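Local coordinates for protein 4-hydroxybenzoyl-CoA Thioesterase (Pseudomonas sp. CBS3, PDB 1LO7) that hydrolyses 4-hydroxybenzoyl-CoA to 4-hydroxybenzoate and coenzyme A, the last step in converting 4-chlorobenzoate to 4-hydroxybenzoate, at residues Thr50-Pro60 with Leu127-Tyr136; Asn65-Ser73 with Asp106-Asp114. One frame throughout, in Å; residues are numbered along the deposited sequence. Where two conformers were deposited one is given.

Contact 1 (Thr50-Pro60 with Leu127-Tyr136); sequences TVVERGIVGTP and LRAIEVPADY. With 4CO (4-hydroxyphenacyl coenzyme A), chain B.
Arg54 and Asp135 both place CG between the backbone N and the carbonyl carbon (chi1 61° and 51°); the Arg54 chain then bends at chi3, which turns its guanidinium to the carboxylate. The two flat groups meet end-on and nearly coplanar. NH1 of Arg54 bonds OD2 of Asp135 at 2.7 Å, and NH2 bonds OD1 at 2.9 Å. Each oxygen uses its syn lone pair, so the salt bridge fixes the rotation of both groups. Tyr136 CZ lies over one face of the guanidinium; the planes are 45° apart, and Arg54 CZ is 4.5 Å from the ring centroid, an off-centre cation-pi pair. A water joins Arg54 NH1 to Tyr136 OH. A methionine in place of Arg54 would probably leave the Asp135 carboxylate without its charged mate and free to turn.

Deeper in, the tip of Ile56 is shared: CD1 lies 3.7 Å from Ile130 CD1 and also touches Pro133 and Tyr136. Pro60 and Leu127 meet tip to tip, CG to CD2 at 3.8 Å, beside the bound 4-hydroxyphenacyl-CoA. There Thr59 N holds ligand O2B at 2.8 Å, and Ala129 N holds phosphate oxygen O4A at 3.0 Å. The contact thus forms part of the substrate pocket of this hot dog fold. It joins helix 47-54 and the start of strand 56-68 to strand 126-130 and helix 134-140, while strand 107-123 bonds to both strands.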
# COMPACT_ATOMS: atom_id res chain seq x y z
N THR A 50 6.44 22.97 -9.52
CA THR A 50 7.80 23.02 -10.01
C THR A 50 7.93 22.38 -11.38
O THR A 50 8.78 22.80 -12.17
CB THR A 50 8.83 22.37 -9.06
OG1 THR A 50 8.57 20.97 -8.90
CG2 THR A 50 8.84 23.05 -7.69
N VAL A 51 7.14 21.35 -11.66
CA VAL A 51 7.28 20.72 -12.98
C VAL A 51 6.92 21.68 -14.09
O VAL A 51 7.57 21.73 -15.13
CB VAL A 51 6.50 19.40 -13.07
CG1 VAL A 51 5.00 19.63 -13.04
CG2 VAL A 51 6.95 18.57 -14.27
N VAL A 52 5.88 22.49 -13.85
CA VAL A 52 5.44 23.48 -14.85
C VAL A 52 6.46 24.59 -14.99
O VAL A 52 6.83 25.00 -16.09
CB VAL A 52 4.05 24.06 -14.48
CG1 VAL A 52 3.69 25.25 -15.37
CG2 VAL A 52 3.01 22.95 -14.66
N GLU A 53 6.93 25.08 -13.86
CA GLU A 53 7.88 26.16 -13.84
C GLU A 53 9.29 25.91 -14.38
O GLU A 53 9.79 26.70 -15.20
CB GLU A 53 8.01 26.82 -12.50
CG GLU A 53 9.07 27.95 -12.60
CD GLU A 53 9.00 29.07 -11.60
OE1 GLU A 53 8.28 30.05 -11.74
OE2 GLU A 53 9.88 28.93 -10.63
N ARG A 54 9.87 24.82 -13.89
CA ARG A 54 11.22 24.49 -14.19
C ARG A 54 11.52 23.06 -14.57
O ARG A 54 12.68 22.69 -14.77
CB ARG A 54 12.11 24.99 -13.06
CG ARG A 54 11.80 24.38 -11.71
CD ARG A 54 12.26 25.26 -10.54
NE ARG A 54 13.73 25.44 -10.42
CZ ARG A 54 14.30 26.16 -9.45
NH1 ARG A 54 13.61 26.79 -8.51
NH2 ARG A 54 15.61 26.25 -9.44
N GLY A 55 10.48 22.26 -14.69
CA GLY A 55 10.64 20.88 -15.11
C GLY A 55 10.91 19.87 -14.00
O GLY A 55 11.01 18.68 -14.28
N ILE A 56 11.04 20.34 -12.76
CA ILE A 56 11.35 19.46 -11.63
C ILE A 56 10.18 18.60 -11.24
O ILE A 56 9.15 19.13 -10.88
CB ILE A 56 11.99 20.25 -10.49
CG1 ILE A 56 13.34 20.85 -11.01
CG2 ILE A 56 12.21 19.41 -9.23
CD1 ILE A 56 14.01 21.77 -10.00
N VAL A 57 10.35 17.28 -11.33
CA VAL A 57 9.22 16.39 -11.02
C VAL A 57 9.18 15.93 -9.57
O VAL A 57 8.19 15.34 -9.09
CB VAL A 57 9.23 15.15 -11.96
CG1 VAL A 57 9.16 15.58 -13.40
CG2 VAL A 57 10.46 14.28 -11.73
N GLY A 58 10.28 16.15 -8.88
CA GLY A 58 10.35 15.71 -7.52
C GLY A 58 11.79 15.30 -7.21
O GLY A 58 12.72 15.72 -7.92
N THR A 59 11.95 14.47 -6.14
CA THR A 59 13.27 14.01 -5.70
C THR A 59 13.32 12.48 -5.58
O THR A 59 13.25 11.92 -4.48
CB THR A 59 13.65 14.66 -4.35
OG1 THR A 59 12.68 14.28 -3.39
CG2 THR A 59 13.68 16.16 -4.51
N PRO A 60 13.41 11.80 -6.70
CA PRO A 60 13.48 10.35 -6.67
C PRO A 60 14.70 9.88 -5.89
O PRO A 60 15.75 10.55 -5.81
CB PRO A 60 13.62 9.87 -8.13
CG PRO A 60 13.85 11.12 -8.96
CD PRO A 60 13.59 12.34 -8.07
N LEU A 127 14.04 9.74 -16.97
CA LEU A 127 14.31 10.50 -15.75
C LEU A 127 15.79 11.03 -15.81
O LEU A 127 16.73 10.39 -16.27
CB LEU A 127 14.13 9.54 -14.58
CG LEU A 127 14.29 10.26 -13.28
CD1 LEU A 127 13.10 11.23 -13.11
CD2 LEU A 127 14.36 9.18 -12.17
N ARG A 128 16.05 12.23 -15.34
CA ARG A 128 17.39 12.75 -15.40
C ARG A 128 17.67 13.64 -14.18
O ARG A 128 16.91 14.57 -13.87
CB ARG A 128 17.55 13.53 -16.71
CG ARG A 128 18.62 14.62 -16.64
CD ARG A 128 19.82 14.35 -17.54
NE ARG A 128 19.52 14.51 -18.97
CZ ARG A 128 20.32 14.15 -19.98
NH1 ARG A 128 21.52 13.57 -19.79
NH2 ARG A 128 19.90 14.37 -21.24
N ALA A 129 18.77 13.37 -13.49
CA ALA A 129 19.11 14.17 -12.33
C ALA A 129 19.71 15.50 -12.70
O ALA A 129 20.37 15.65 -13.73
CB ALA A 129 20.16 13.44 -11.49
N ILE A 130 19.50 16.48 -11.82
CA ILE A 130 20.08 17.79 -12.09
C ILE A 130 20.91 18.24 -10.90
O ILE A 130 20.82 17.74 -9.80
CB ILE A 130 19.01 18.83 -12.33
CG1 ILE A 130 18.15 18.96 -11.07
CG2 ILE A 130 18.14 18.43 -13.50
CD1 ILE A 130 17.15 20.12 -11.15
N GLU A 131 21.77 19.20 -11.15
CA GLU A 131 22.55 19.72 -10.08
C GLU A 131 21.59 20.30 -9.08
O GLU A 131 20.58 20.90 -9.45
CB GLU A 131 23.41 20.81 -10.71
CG GLU A 131 24.24 21.64 -9.73
CD GLU A 131 25.12 22.48 -10.57
OE1 GLU A 131 26.05 22.03 -11.19
OE2 GLU A 131 24.72 23.73 -10.63
N VAL A 132 21.88 20.12 -7.79
CA VAL A 132 20.95 20.65 -6.80
C VAL A 132 20.75 22.15 -7.00
O VAL A 132 21.71 22.87 -6.98
CB VAL A 132 21.37 20.31 -5.36
CG1 VAL A 132 20.37 20.86 -4.37
CG2 VAL A 132 21.49 18.82 -5.17
N PRO A 133 19.51 22.62 -7.18
CA PRO A 133 19.31 24.05 -7.37
C PRO A 133 19.80 24.90 -6.19
O PRO A 133 19.49 24.66 -5.02
CB PRO A 133 17.81 24.25 -7.63
CG PRO A 133 17.35 22.88 -8.14
CD PRO A 133 18.25 21.86 -7.45
N ALA A 134 20.60 25.91 -6.51
CA ALA A 134 21.13 26.77 -5.47
C ALA A 134 20.04 27.39 -4.63
O ALA A 134 20.19 27.54 -3.43
CB ALA A 134 21.96 27.87 -6.12
N ASP A 135 18.93 27.78 -5.28
CA ASP A 135 17.83 28.41 -4.56
C ASP A 135 17.21 27.45 -3.56
O ASP A 135 16.74 27.83 -2.52
CB ASP A 135 16.75 29.10 -5.45
CG ASP A 135 16.25 28.21 -6.54
OD1 ASP A 135 16.97 27.41 -7.10
OD2 ASP A 135 15.00 28.37 -6.86
N TYR A 136 17.21 26.18 -3.89
CA TYR A 136 16.64 25.19 -2.98
C TYR A 136 17.53 24.99 -1.77
O TYR A 136 17.04 24.84 -0.65
CB TYR A 136 16.43 23.88 -3.75
CG TYR A 136 15.24 23.94 -4.65
CD1 TYR A 136 14.41 25.06 -4.72
CD2 TYR A 136 14.97 22.86 -5.50
CE1 TYR A 136 13.32 25.12 -5.60
CE2 TYR A 136 13.87 22.88 -6.35
CZ TYR A 136 13.05 24.01 -6.41
OH TYR A 136 11.96 24.00 -7.29
N1A 4CO B . 24.64 5.71 -4.34
C2A 4CO B . 25.01 7.01 -4.14
N3A 4CO B . 24.83 8.03 -4.94
C4A 4CO B . 24.19 7.67 -6.07
C5A 4CO B . 23.77 6.40 -6.42
C6A 4CO B . 24.00 5.38 -5.49
N6A 4CO B . 23.64 4.13 -5.70
N7A 4CO B . 23.16 6.40 -7.67
C8A 4CO B . 23.23 7.67 -8.08
N9A 4CO B . 23.86 8.47 -7.16
C1D 4CO B . 24.21 9.89 -7.29
C2D 4CO B . 25.33 10.11 -8.30
O2D 4CO B . 26.61 9.82 -7.73
C3D 4CO B . 25.17 11.60 -8.52
O3D 4CO B . 25.51 12.31 -7.36
P3D 4CO B . 26.48 13.56 -7.38
O7A 4CO B . 27.83 13.03 -7.35
O8A 4CO B . 26.23 14.37 -8.58
O9A 4CO B . 26.18 14.39 -6.10
C4D 4CO B . 23.65 11.67 -8.63
O4D 4CO B . 23.15 10.51 -7.91
C5D 4CO B . 23.06 11.78 -10.00
O5D 4CO B . 23.29 10.54 -10.67
P1A 4CO B . 23.88 10.57 -12.14
O1A 4CO B . 24.18 9.16 -12.41
O2A 4CO B . 25.04 11.43 -12.25
O3A 4CO B . 22.84 11.14 -13.10
P2A 4CO B . 21.70 10.42 -13.96
O4A 4CO B . 20.87 11.50 -14.53
O5A 4CO B . 22.34 9.68 -15.05
O6A 4CO B . 20.90 9.23 -13.14
CBP 4CO B . 18.83 8.78 -12.17
CCP 4CO B . 20.09 9.63 -12.07
CDP 4CO B . 18.13 8.97 -13.53
CEP 4CO B . 17.90 9.09 -11.00
CAP 4CO B . 19.17 7.28 -12.24
OAP 4CO B . 19.95 6.90 -11.10
C9P 4CO B . 17.92 6.43 -12.03
O9P 4CO B . 17.03 6.44 -12.86
N8P 4CO B . 17.82 5.69 -10.79
C7P 4CO B . 16.49 5.10 -10.60
C6P 4CO B . 15.55 6.04 -9.83
C5P 4CO B . 14.33 5.23 -9.35
O5P 4CO B . 13.61 4.61 -10.13
N4P 4CO B . 14.13 5.32 -7.93
C3P 4CO B . 13.06 4.48 -7.40
C2P 4CO B . 11.70 5.05 -7.71
S1P 4CO B . 11.62 6.84 -7.69
O1B 4CO B . 9.35 6.89 -5.33
C1B 4CO B . 9.57 7.69 -6.23
C2B 4CO B . 9.62 9.13 -5.92
C3B 4CO B . 9.86 10.04 -6.98
C4B 4CO B . 9.89 11.41 -6.71
C5B 4CO B . 9.66 11.87 -5.40
O2B 4CO B . 9.62 13.25 -5.12
C6B 4CO B . 9.45 10.94 -4.34
C7B 4CO B . 9.43 9.55 -4.61
CB 4CO B . 9.82 7.23 -7.62
O HOH W 1 10.79 26.27 -7.66

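Contact 2 (Asn65-Ser73 with Asp106-Asp114); sequences NASFVCTAS and DVQLVMRAD. With 4CO (4-hydroxyphenacyl coenzyme A), chain C; EDO (1,2-ethanediol), chain D; EDO (1,2-ethanediol), chain E.
Phe68 and Met111 lie side by side and point the same way, with CE2 of Phe68 3.5 Å from CE of Met111. The thioether chain bends at chi2 and chi3, which brings its methyl back to the ring. Ala66 and Ala113 share that face of the sheet, their CB atoms 4.0 Å apart. The backbones pair antiparallel. Asn65 with Asp114 and Ser67 with Arg112 are hydrogen-bonded pairs, and Ser67 N reaches Arg112 O at 2.9 Å. Beyond Phe68 the regular pairing ends. Val110 O then accepts two donors, Val69 N at 2.8 Å and Cys70 N at 3.2 Å. Val110 and Met111 form a classic beta bulge opposite Val98. The side chains of Val69 and Leu109 cross at about a right angle, CG2 of Val69 3.9 Å from CD2 of Leu109.

Further out, Tyr27 of helix 25-41 packs on Met111 and Val110, and Leu31 on Ala113. Arg95 pairs with Asp114, and Ser97 bonds Arg112. Ala66 and Ser67 also pair with a strand of the second subunit. Phe68 O accepts a weak bond from N8P of a bound 4-hydroxyphenacyl-CoA at 3.0 Å. Backbone bonds therefore hold the strands together, while Met111 and Ala113 meet helix 25-41 and Phe68 packs on the CoA arm.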
# COMPACT_ATOMS: atom_id res chain seq x y z
N ASN A 65 20.01 3.51 3.12
CA ASN A 65 20.61 2.67 4.14
C ASN A 65 19.70 2.84 5.33
O ASN A 65 19.60 3.93 5.87
CB ASN A 65 22.08 3.05 4.51
CG ASN A 65 22.64 2.11 5.56
OD1 ASN A 65 21.92 1.46 6.35
ND2 ASN A 65 23.96 2.01 5.56
N ALA A 66 19.04 1.78 5.71
CA ALA A 66 18.11 1.80 6.80
C ALA A 66 18.39 0.73 7.86
O ALA A 66 18.88 -0.36 7.57
CB ALA A 66 16.72 1.50 6.23
N SER A 67 18.04 1.06 9.09
CA SER A 67 18.16 0.14 10.20
C SER A 67 16.90 0.18 11.02
O SER A 67 16.31 1.24 11.25
CB SER A 67 19.39 0.43 11.04
OG SER A 67 20.53 0.36 10.20
N PHE A 68 16.43 -0.99 11.47
CA PHE A 68 15.19 -1.14 12.26
C PHE A 68 15.60 -1.60 13.64
O PHE A 68 16.05 -2.73 13.84
CB PHE A 68 14.25 -2.14 11.57
CG PHE A 68 14.00 -1.75 10.14
CD1 PHE A 68 14.84 -2.19 9.11
CD2 PHE A 68 12.92 -0.92 9.81
CE1 PHE A 68 14.60 -1.84 7.78
CE2 PHE A 68 12.69 -0.55 8.47
CZ PHE A 68 13.52 -1.02 7.45
N VAL A 69 15.45 -0.68 14.58
CA VAL A 69 15.90 -0.87 15.94
C VAL A 69 14.98 -1.59 16.92
O VAL A 69 15.40 -2.43 17.72
CB VAL A 69 16.40 0.47 16.44
CG1 VAL A 69 17.00 0.24 17.80
CG2 VAL A 69 17.47 1.01 15.48
N CYS A 70 13.69 -1.23 16.85
CA CYS A 70 12.69 -1.86 17.69
C CYS A 70 11.37 -1.84 16.93
O CYS A 70 11.22 -1.16 15.93
CB CYS A 70 12.56 -1.32 19.12
SG CYS A 70 11.81 0.30 19.09
N THR A 71 10.42 -2.62 17.39
CA THR A 71 9.15 -2.70 16.71
C THR A 71 8.20 -1.62 17.09
O THR A 71 8.38 -0.93 18.06
CB THR A 71 8.47 -4.04 17.07
OG1 THR A 71 8.11 -4.02 18.44
CG2 THR A 71 9.37 -5.23 16.78
N ALA A 72 7.16 -1.49 16.26
CA ALA A 72 6.13 -0.54 16.56
C ALA A 72 4.82 -1.20 16.13
O ALA A 72 4.84 -2.15 15.32
CB ALA A 72 6.34 0.83 15.96
N SER A 73 3.68 -0.71 16.64
CA SER A 73 2.39 -1.31 16.26
C SER A 73 1.30 -0.27 16.19
O SER A 73 1.50 0.89 16.54
CB SER A 73 2.03 -2.40 17.27
OG SER A 73 0.97 -3.22 16.77
N ASP A 106 9.91 8.33 27.98
CA ASP A 106 11.18 7.92 27.39
C ASP A 106 11.04 7.77 25.90
O ASP A 106 10.13 7.14 25.37
CB ASP A 106 11.84 6.69 28.04
CG ASP A 106 12.51 7.04 29.34
OD1 ASP A 106 13.33 7.94 29.45
OD2 ASP A 106 12.14 6.26 30.31
N VAL A 107 11.96 8.37 25.23
CA VAL A 107 11.93 8.32 23.81
C VAL A 107 12.75 7.18 23.26
O VAL A 107 13.95 7.18 23.40
CB VAL A 107 12.54 9.60 23.29
CG1 VAL A 107 12.49 9.58 21.77
CG2 VAL A 107 11.78 10.82 23.82
N GLN A 108 12.09 6.22 22.60
CA GLN A 108 12.79 5.09 22.01
C GLN A 108 13.05 5.22 20.50
O GLN A 108 12.14 5.54 19.74
CB GLN A 108 12.01 3.79 22.25
CG GLN A 108 11.54 3.66 23.70
CD GLN A 108 10.73 2.40 23.92
OE1 GLN A 108 10.59 1.59 22.99
NE2 GLN A 108 10.16 2.27 25.12
N LEU A 109 14.27 4.94 20.04
CA LEU A 109 14.53 5.01 18.61
C LEU A 109 13.90 3.77 18.01
O LEU A 109 14.09 2.67 18.53
CB LEU A 109 16.06 5.04 18.39
CG LEU A 109 16.50 4.86 16.95
CD1 LEU A 109 16.17 6.11 16.14
CD2 LEU A 109 18.01 4.61 16.89
N VAL A 110 13.11 3.93 16.95
CA VAL A 110 12.43 2.82 16.28
C VAL A 110 13.16 2.39 15.02
O VAL A 110 13.46 1.21 14.79
CB VAL A 110 10.93 3.14 15.97
CG1 VAL A 110 10.33 2.05 15.10
CG2 VAL A 110 10.13 3.21 17.26
N MET A 111 13.45 3.38 14.17
CA MET A 111 14.18 3.09 12.95
C MET A 111 14.86 4.34 12.43
O MET A 111 14.57 5.46 12.85
CB MET A 111 13.33 2.35 11.87
CG MET A 111 12.27 3.18 11.20
SD MET A 111 12.83 4.06 9.73
CE MET A 111 13.31 2.85 8.47
N ARG A 112 15.80 4.14 11.52
CA ARG A 112 16.49 5.29 10.96
C ARG A 112 16.86 4.99 9.52
O ARG A 112 17.09 3.83 9.16
CB ARG A 112 17.76 5.61 11.76
CG ARG A 112 18.55 6.78 11.14
CD ARG A 112 19.66 7.36 12.04
NE ARG A 112 19.23 8.21 13.18
CZ ARG A 112 19.52 8.00 14.49
NH1 ARG A 112 20.27 6.98 14.92
NH2 ARG A 112 19.06 8.88 15.37
N ALA A 113 16.92 6.04 8.68
CA ALA A 113 17.31 5.78 7.32
C ALA A 113 18.04 7.00 6.74
O ALA A 113 17.67 8.14 7.04
CB ALA A 113 16.11 5.47 6.42
N ASP A 114 19.08 6.73 5.95
CA ASP A 114 19.81 7.76 5.25
C ASP A 114 19.45 7.49 3.80
O ASP A 114 19.83 6.45 3.22
CB ASP A 114 21.32 7.66 5.39
CG ASP A 114 21.74 8.24 6.71
OD1 ASP A 114 21.02 8.93 7.37
OD2 ASP A 114 22.95 7.92 7.06
N1A 4CO C . 22.72 -4.23 11.15
C2A 4CO C . 23.22 -5.51 11.07
N3A 4CO C . 22.88 -6.54 11.80
C4A 4CO C . 21.92 -6.23 12.70
C5A 4CO C . 21.35 -4.99 12.90
C6A 4CO C . 21.77 -3.95 12.07
N6A 4CO C . 21.29 -2.72 12.15
N7A 4CO C . 20.41 -5.04 13.93
C8A 4CO C . 20.44 -6.31 14.36
N9A 4CO C . 21.35 -7.06 13.66
C1D 4CO C . 21.73 -8.46 13.89
C2D 4CO C . 22.54 -8.61 15.18
O2D 4CO C . 23.91 -8.24 14.99
C3D 4CO C . 22.42 -10.12 15.36
O3D 4CO C . 23.11 -10.79 14.34
P3D 4CO C . 24.11 -11.98 14.65
O7A 4CO C . 25.38 -11.37 15.00
O8A 4CO C . 23.59 -12.81 15.74
O9A 4CO C . 24.23 -12.81 13.35
C4D 4CO C . 20.94 -10.28 15.04
O4D 4CO C . 20.58 -9.14 14.19
C5D 4CO C . 19.99 -10.44 16.19
O5D 4CO C . 19.95 -9.19 16.88
P1A 4CO C . 20.10 -9.20 18.46
O1A 4CO C . 20.23 -7.77 18.79
O2A 4CO C . 21.23 -9.98 18.90
O3A 4CO C . 18.87 -9.83 19.09
P2A 4CO C . 17.49 -9.19 19.60
O4A 4CO C . 16.60 -10.33 19.91
O5A 4CO C . 17.75 -8.43 20.81
O6A 4CO C . 16.89 -8.05 18.57
CBP 4CO C . 15.14 -7.72 17.05
CCP 4CO C . 16.43 -8.49 17.32
CDP 4CO C . 14.11 -7.96 18.16
CEP 4CO C . 14.60 -8.07 15.67
CAP 4CO C . 15.36 -6.20 17.20
OAP 4CO C . 16.40 -5.76 16.32
C9P 4CO C . 14.17 -5.42 16.65
O9P 4CO C . 13.09 -5.50 17.18
N8P 4CO C . 14.38 -4.68 15.42
C7P 4CO C . 13.12 -4.17 14.86
C6P 4CO C . 12.50 -5.16 13.86
C5P 4CO C . 11.41 -4.43 13.05
O5P 4CO C . 10.47 -3.86 13.59
N4P 4CO C . 11.62 -4.51 11.63
C3P 4CO C . 10.70 -3.74 10.81
C2P 4CO C . 9.34 -4.39 10.73
S1P 4CO C . 9.38 -6.18 10.70
O1B 4CO C . 7.88 -6.36 7.81
C1B 4CO C . 7.88 -7.15 8.73
C2B 4CO C . 8.11 -8.57 8.47
C3B 4CO C . 8.09 -9.48 9.56
C4B 4CO C . 8.28 -10.84 9.32
C5B 4CO C . 8.46 -11.30 8.00
O2B 4CO C . 8.58 -12.68 7.73
C6B 4CO C . 8.49 -10.37 6.92
C7B 4CO C . 8.31 -9.00 7.16
CB 4CO C . 7.71 -6.69 10.13
C1 EDO D . 21.84 4.98 9.78
O1 EDO D . 22.70 4.16 10.57
C2 EDO D . 20.83 4.12 9.09
O2 EDO D . 21.27 2.77 9.02
C1 EDO E . 18.55 -3.22 17.63
O1 EDO E . 17.66 -3.66 18.62
C2 EDO E . 19.43 -4.35 17.11
O2 EDO E . 18.95 -5.64 17.49

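Both contacts are partly buried and lie on opposite sides of the chain's centre, with centres about 30 Å apart. They share strand 56-68: contact 1 takes its start, contact 2 its end. Contact 2 joins it directly to strand 107-123, by main-chain bonds between sheet neighbours. In contact 1 the segments have strand 107-123 between them, so side chains do the joining, through a salt bridge at the more exposed side and largely buried apolar side chains. Each touches a different bound ligand. Contact 1 holds the hydroxyphenyl end and a phosphate of one molecule, whereas contact 2 meets the pantetheine arm of another. Leu127 of contact 1 packs on Thr71 of the second subunit, a residue of contact 2 there.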